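Beta-agarase (Persicobacter, PDB 6AII) probably hydrolyses beta-1,4 linkages of agarose to release neoagarobiose, as a glycoside hydrolase family 16 enzyme. Local coordinates at residues A[104-116]-A[276-288]. Sequence-based numbering, arbitrary orientation.
Sequences QMGCVVSKGHVQY and LTKPMKLIINIEA
Val108 and Ile284 form an antiparallel hydrogen-bonded pair, and the axes of strands 107-110 and 280-287 come within 4.7 Å, their directions 178° apart. A second, single bridge pairs Val114 with Met280, after the turn at Lys111 and Gly112 has shifted the register by two residues. Ser110 closes the first ladder against Leu282. Ser110 N donates to Leu282 O, while Ser110 OG accepts from Leu282 N at 3.0 Å, in a place where a sheet would normally offer a carbonyl. A chi1 of 65° tucks OG back against its own backbone, where it meets Leu282 N and also donates to Gly112 O at 2.7 Å. An alanine here would lose OG, and is likely to leave Leu282 N without its acceptor and the turn less firmly tied.

Lys281 is extended and crosses the His113 ring, with CG over one face, 3.9 Å from the centroid. Lys281 NZ reaches a water that also donates to Ser110 O. His113 NE2 is hydrogen-bonded to Asp140 OD1. Farther along, Gln115 NE2 donates to Thr277 O at 2.8 Å, with Thr277 O close to the plane of the Gln115 amide. At the other end, Met105 CB packs on Ile286 CG1 at 3.7 Å, and Met105 SD lies 3.5 Å from Glu287 CA. Val109 and Ile283 lie side by side on the face that also carries Cys107 and Asn285. Ile284, on the other face, meets Met313 and Ile318 of strand 312-325, in the second sheet of the beta-sandwich characteristic of this family. Backbone bonds thus set the strand pairing, and the Ser110 hydroxyl replaces one backbone carbonyl and ties the start of the loop where the register changes.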
loop_
_atom_site.group_PDB
_atom_site.type_symbol
_atom_site.label_atom_id
_atom_site.label_comp_id
_atom_site.label_asym_id
_atom_site.label_seq_id
_atom_site.Cartn_x
_atom_site.Cartn_y
_atom_site.Cartn_z
ATOM N N GLN A 104 2.696 15.549 10.753
ATOM C CA GLN A 104 2.758 15.926 9.393
ATOM C C GLN A 104 3.362 14.773 8.599
ATOM O O GLN A 104 4.314 14.166 9.118
ATOM C CB GLN A 104 3.550 17.213 9.193
ATOM C CG GLN A 104 2.857 18.454 9.818
ATOM C CD GLN A 104 3.020 18.523 11.307
ATOM O OE1 GLN A 104 4.137 18.424 11.869
ATOM N NE2 GLN A 104 1.864 18.665 12.031
ATOM N N MET A 105 2.737 14.473 7.487
ATOM C CA MET A 105 3.050 13.207 6.803
ATOM C C MET A 105 2.981 13.403 5.318
ATOM O O MET A 105 2.580 14.436 4.842
ATOM C CB MET A 105 2.062 12.125 7.263
ATOM C CG MET A 105 2.352 11.640 8.665
ATOM S SD MET A 105 1.140 10.398 9.214
ATOM C CE MET A 105 2.142 9.235 10.092
ATOM N N GLY A 106 3.393 12.408 4.540
ATOM C CA GLY A 106 3.346 12.544 3.102
ATOM C C GLY A 106 2.428 11.547 2.433
ATOM O O GLY A 106 2.108 10.444 2.967
ATOM N N CYS A 107 2.010 11.907 1.218
ATOM C CA CYS A 107 1.129 11.120 0.415
ATOM C C CYS A 107 1.479 11.374 -1.052
ATOM O O CYS A 107 1.684 12.539 -1.413
ATOM C CB CYS A 107 -0.323 11.480 0.730
ATOM S SG CYS A 107 -1.519 10.533 -0.199
ATOM N N VAL A 108 1.605 10.301 -1.839
ATOM C CA VAL A 108 1.968 10.407 -3.224
ATOM C C VAL A 108 0.930 9.714 -4.092
ATOM O O VAL A 108 0.515 8.583 -3.763
ATOM C CB VAL A 108 3.361 9.786 -3.411
ATOM C CG1 VAL A 108 3.708 9.706 -4.868
ATOM C CG2 VAL A 108 4.392 10.582 -2.631
ATOM N N VAL A 109 0.493 10.351 -5.233
ATOM C CA VAL A 109 -0.478 9.743 -6.102
ATOM C C VAL A 109 0.039 9.805 -7.542
ATOM O O VAL A 109 0.552 10.863 -7.985
ATOM C CB VAL A 109 -1.856 10.411 -5.992
ATOM C CG1 VAL A 109 -2.812 9.719 -6.946
ATOM C CG2 VAL A 109 -2.399 10.368 -4.567
ATOM N N SER A 110 -0.027 8.714 -8.269
ATOM C CA SER A 110 0.482 8.724 -9.635
ATOM C C SER A 110 -0.376 9.608 -10.544
ATOM O O SER A 110 -1.552 9.783 -10.293
ATOM C CB SER A 110 0.506 7.334 -10.226
ATOM O OG SER A 110 -0.762 6.773 -10.383
ATOM N N LYS A 111 0.294 10.166 -11.541
ATOM C CA LYS A 111 -0.411 10.772 -12.670
ATOM C C LYS A 111 -1.063 9.691 -13.534
ATOM O O LYS A 111 -2.203 9.821 -13.960
ATOM C CB LYS A 111 0.563 11.591 -13.520
ATOM C CG LYS A 111 -0.159 12.269 -14.694
ATOM C CD LYS A 111 0.785 13.039 -15.555
ATOM C CE LYS A 111 1.086 14.396 -14.994
ATOM N NZ LYS A 111 2.068 15.114 -15.850
ATOM N N GLY A 112 -0.350 8.614 -13.804
ATOM C CA GLY A 112 -0.827 7.581 -14.672
ATOM C C GLY A 112 -1.725 6.565 -13.990
ATOM O O GLY A 112 -1.982 6.654 -12.754
ATOM N N HIS A 113 -2.242 5.666 -14.836
ATOM C CA HIS A 113 -3.081 4.604 -14.433
ATOM C C HIS A 113 -2.517 3.246 -14.859
ATOM O O HIS A 113 -1.782 3.110 -15.861
ATOM C CB HIS A 113 -4.511 4.711 -15.009
ATOM C CG HIS A 113 -5.269 5.890 -14.531
ATOM N ND1 HIS A 113 -5.027 7.173 -15.006
ATOM C CD2 HIS A 113 -6.324 5.984 -13.694
ATOM C CE1 HIS A 113 -5.865 8.024 -14.403
ATOM N NE2 HIS A 113 -6.689 7.308 -13.616
ATOM N N VAL A 114 -2.961 2.214 -14.153
ATOM C CA VAL A 114 -2.796 0.855 -14.624
ATOM C C VAL A 114 -4.155 0.171 -14.756
ATOM O O VAL A 114 -5.132 0.577 -14.131
ATOM C CB VAL A 114 -1.866 0.052 -13.700
ATOM C CG1 VAL A 114 -0.513 0.726 -13.541
ATOM C CG2 VAL A 114 -2.477 -0.141 -12.349
ATOM N N GLN A 115 -4.188 -0.855 -15.589
ATOM C CA GLN A 115 -5.348 -1.708 -15.779
ATOM C C GLN A 115 -4.883 -3.108 -16.131
ATOM O O GLN A 115 -3.821 -3.291 -16.827
ATOM C CB GLN A 115 -6.229 -1.113 -16.900
ATOM C CG GLN A 115 -7.444 -1.939 -17.213
ATOM C CD GLN A 115 -8.324 -1.231 -18.218
ATOM O OE1 GLN A 115 -7.832 -0.758 -19.250
ATOM N NE2 GLN A 115 -9.612 -1.178 -17.914
ATOM N N TYR A 116 -5.662 -4.103 -15.757
ATOM C CA TYR A 116 -5.329 -5.475 -16.021
ATOM C C TYR A 116 -5.143 -5.654 -17.537
ATOM O O TYR A 116 -5.829 -4.948 -18.285
ATOM C CB TYR A 116 -6.432 -6.441 -15.585
ATOM C CG TYR A 116 -7.682 -6.448 -16.434
ATOM C CD1 TYR A 116 -8.649 -5.501 -16.237
ATOM C CD2 TYR A 116 -7.786 -7.298 -17.518
ATOM C CE1 TYR A 116 -9.759 -5.425 -17.071
ATOM C CE2 TYR A 116 -8.884 -7.224 -18.364
ATOM C CZ TYR A 116 -9.862 -6.296 -18.127
ATOM O OH TYR A 116 -10.998 -6.196 -18.924
ATOM N N LEU A 276 -13.038 -6.731 -11.249
ATOM C CA LEU A 276 -12.198 -5.538 -11.085
ATOM C C LEU A 276 -11.704 -5.085 -12.463
ATOM O O LEU A 276 -10.826 -5.744 -13.004
ATOM C CB LEU A 276 -10.985 -5.913 -10.227
ATOM C CG LEU A 276 -11.269 -6.110 -8.746
ATOM C CD1 LEU A 276 -10.030 -6.667 -8.029
ATOM C CD2 LEU A 276 -11.682 -4.823 -8.131
ATOM N N THR A 277 -12.208 -3.980 -12.994
ATOM C CA THR A 277 -11.849 -3.570 -14.343
ATOM C C THR A 277 -11.383 -2.140 -14.437
ATOM O O THR A 277 -10.836 -1.768 -15.484
ATOM C CB THR A 277 -13.025 -3.706 -15.336
ATOM O OG1 THR A 277 -14.076 -2.818 -14.985
ATOM C CG2 THR A 277 -13.567 -5.110 -15.399
ATOM N N LYS A 278 -11.694 -1.270 -13.478
ATOM C CA LYS A 278 -11.546 0.147 -13.726
ATOM C C LYS A 278 -10.075 0.567 -13.611
ATOM O O LYS A 278 -9.389 0.127 -12.660
ATOM C CB LYS A 278 -12.381 0.932 -12.736
ATOM C CG LYS A 278 -13.875 0.757 -12.960
ATOM C CD LYS A 278 -14.745 1.472 -11.962
ATOM C CE LYS A 278 -16.191 1.336 -12.409
ATOM N NZ LYS A 278 -17.062 1.841 -11.342
ATOM N N PRO A 279 -9.588 1.422 -14.474
ATOM C CA PRO A 279 -8.167 1.877 -14.365
ATOM C C PRO A 279 -7.918 2.493 -12.996
ATOM O O PRO A 279 -8.772 3.196 -12.485
ATOM C CB PRO A 279 -7.988 2.923 -15.463
ATOM C CG PRO A 279 -8.944 2.398 -16.534
ATOM C CD PRO A 279 -10.158 1.957 -15.741
ATOM N N MET A 280 -6.707 2.243 -12.466
ATOM C CA MET A 280 -6.385 2.696 -11.142
ATOM C C MET A 280 -5.106 3.528 -11.110
ATOM O O MET A 280 -4.116 3.229 -11.819
ATOM C CB MET A 280 -6.231 1.516 -10.198
ATOM C CG MET A 280 -7.467 0.686 -10.099
ATOM S SD MET A 280 -7.274 -0.605 -8.814
ATOM C CE MET A 280 -8.787 -1.507 -9.102
ATOM N N LYS A 281 -5.105 4.520 -10.199
ATOM C CA LYS A 281 -3.873 5.269 -9.868
ATOM C C LYS A 281 -3.185 4.511 -8.716
ATOM O O LYS A 281 -3.900 3.862 -7.945
ATOM C CB LYS A 281 -4.139 6.697 -9.423
ATOM C CG LYS A 281 -4.644 7.591 -10.564
ATOM C CD LYS A 281 -4.922 8.993 -10.124
ATOM C CE LYS A 281 -5.384 9.838 -11.302
ATOM N NZ LYS A 281 -5.517 11.245 -10.849
ATOM N N LEU A 282 -1.861 4.640 -8.648
ATOM C CA LEU A 282 -1.083 4.087 -7.540
ATOM C C LEU A 282 -0.939 5.191 -6.489
ATOM O O LEU A 282 -0.596 6.346 -6.779
ATOM C CB LEU A 282 0.265 3.613 -8.090
ATOM C CG LEU A 282 1.259 3.088 -7.050
ATOM C CD1 LEU A 282 0.760 1.806 -6.438
ATOM C CD2 LEU A 282 2.609 2.880 -7.722
ATOM N N ILE A 283 -1.128 4.805 -5.210
ATOM C CA ILE A 283 -0.985 5.672 -4.102
ATOM C C ILE A 283 0.053 5.043 -3.156
ATOM O O ILE A 283 -0.050 3.843 -2.846
ATOM C CB ILE A 283 -2.362 5.882 -3.403
ATOM C CG1 ILE A 283 -3.398 6.391 -4.424
ATOM C CG2 ILE A 283 -2.233 6.799 -2.192
ATOM C CD1 ILE A 283 -4.731 6.806 -3.867
ATOM N N ILE A 284 1.004 5.844 -2.717
ATOM C CA ILE A 284 1.952 5.420 -1.659
ATOM C C ILE A 284 1.913 6.498 -0.576
ATOM O O ILE A 284 2.082 7.673 -0.848
ATOM C CB ILE A 284 3.373 5.240 -2.174
ATOM C CG1 ILE A 284 3.368 4.319 -3.395
ATOM C CG2 ILE A 284 4.226 4.713 -1.023
ATOM C CD1 ILE A 284 4.755 3.897 -3.820
ATOM N N ASN A 285 1.612 6.084 0.643
ATOM C CA ASN A 285 1.464 7.092 1.667
ATOM C C ASN A 285 1.720 6.505 3.054
ATOM O O ASN A 285 1.753 5.272 3.266
ATOM C CB ASN A 285 0.066 7.737 1.676
ATOM C CG ASN A 285 -0.986 6.867 2.345
ATOM O OD1 ASN A 285 -1.459 5.907 1.771
ATOM N ND2 ASN A 285 -1.381 7.167 3.568
ATOM N N ILE A 286 1.844 7.431 4.009
ATOM C CA ILE A 286 1.871 7.078 5.408
ATOM C C ILE A 286 0.711 7.809 6.100
ATOM O O ILE A 286 0.228 8.820 5.591
ATOM C CB ILE A 286 3.203 7.403 6.098
ATOM C CG1 ILE A 286 3.485 8.908 6.160
ATOM C CG2 ILE A 286 4.337 6.597 5.408
ATOM C CD1 ILE A 286 4.818 9.318 6.805
ATOM N N GLU A 287 0.182 7.206 7.140
ATOM C CA GLU A 287 -0.909 7.840 7.852
ATOM C C GLU A 287 -0.979 7.324 9.277
ATOM O O GLU A 287 -0.519 6.240 9.605
ATOM C CB GLU A 287 -2.217 7.597 7.118
ATOM C CG GLU A 287 -2.590 6.229 6.848
ATOM C CD GLU A 287 -3.811 6.053 5.884
ATOM O OE1 GLU A 287 -4.012 6.760 4.879
ATOM O OE2 GLU A 287 -4.646 5.245 6.273
ATOM N N ALA A 288 -1.669 8.123 10.079
ATOM C CA ALA A 288 -2.013 7.777 11.476
ATOM C C ALA A 288 -3.524 7.676 11.501
ATOM O O ALA A 288 -4.171 8.734 11.541
ATOM C CB ALA A 288 -1.480 8.775 12.433
HETATM O O HOH W 1 -2.949 12.185 -9.967
#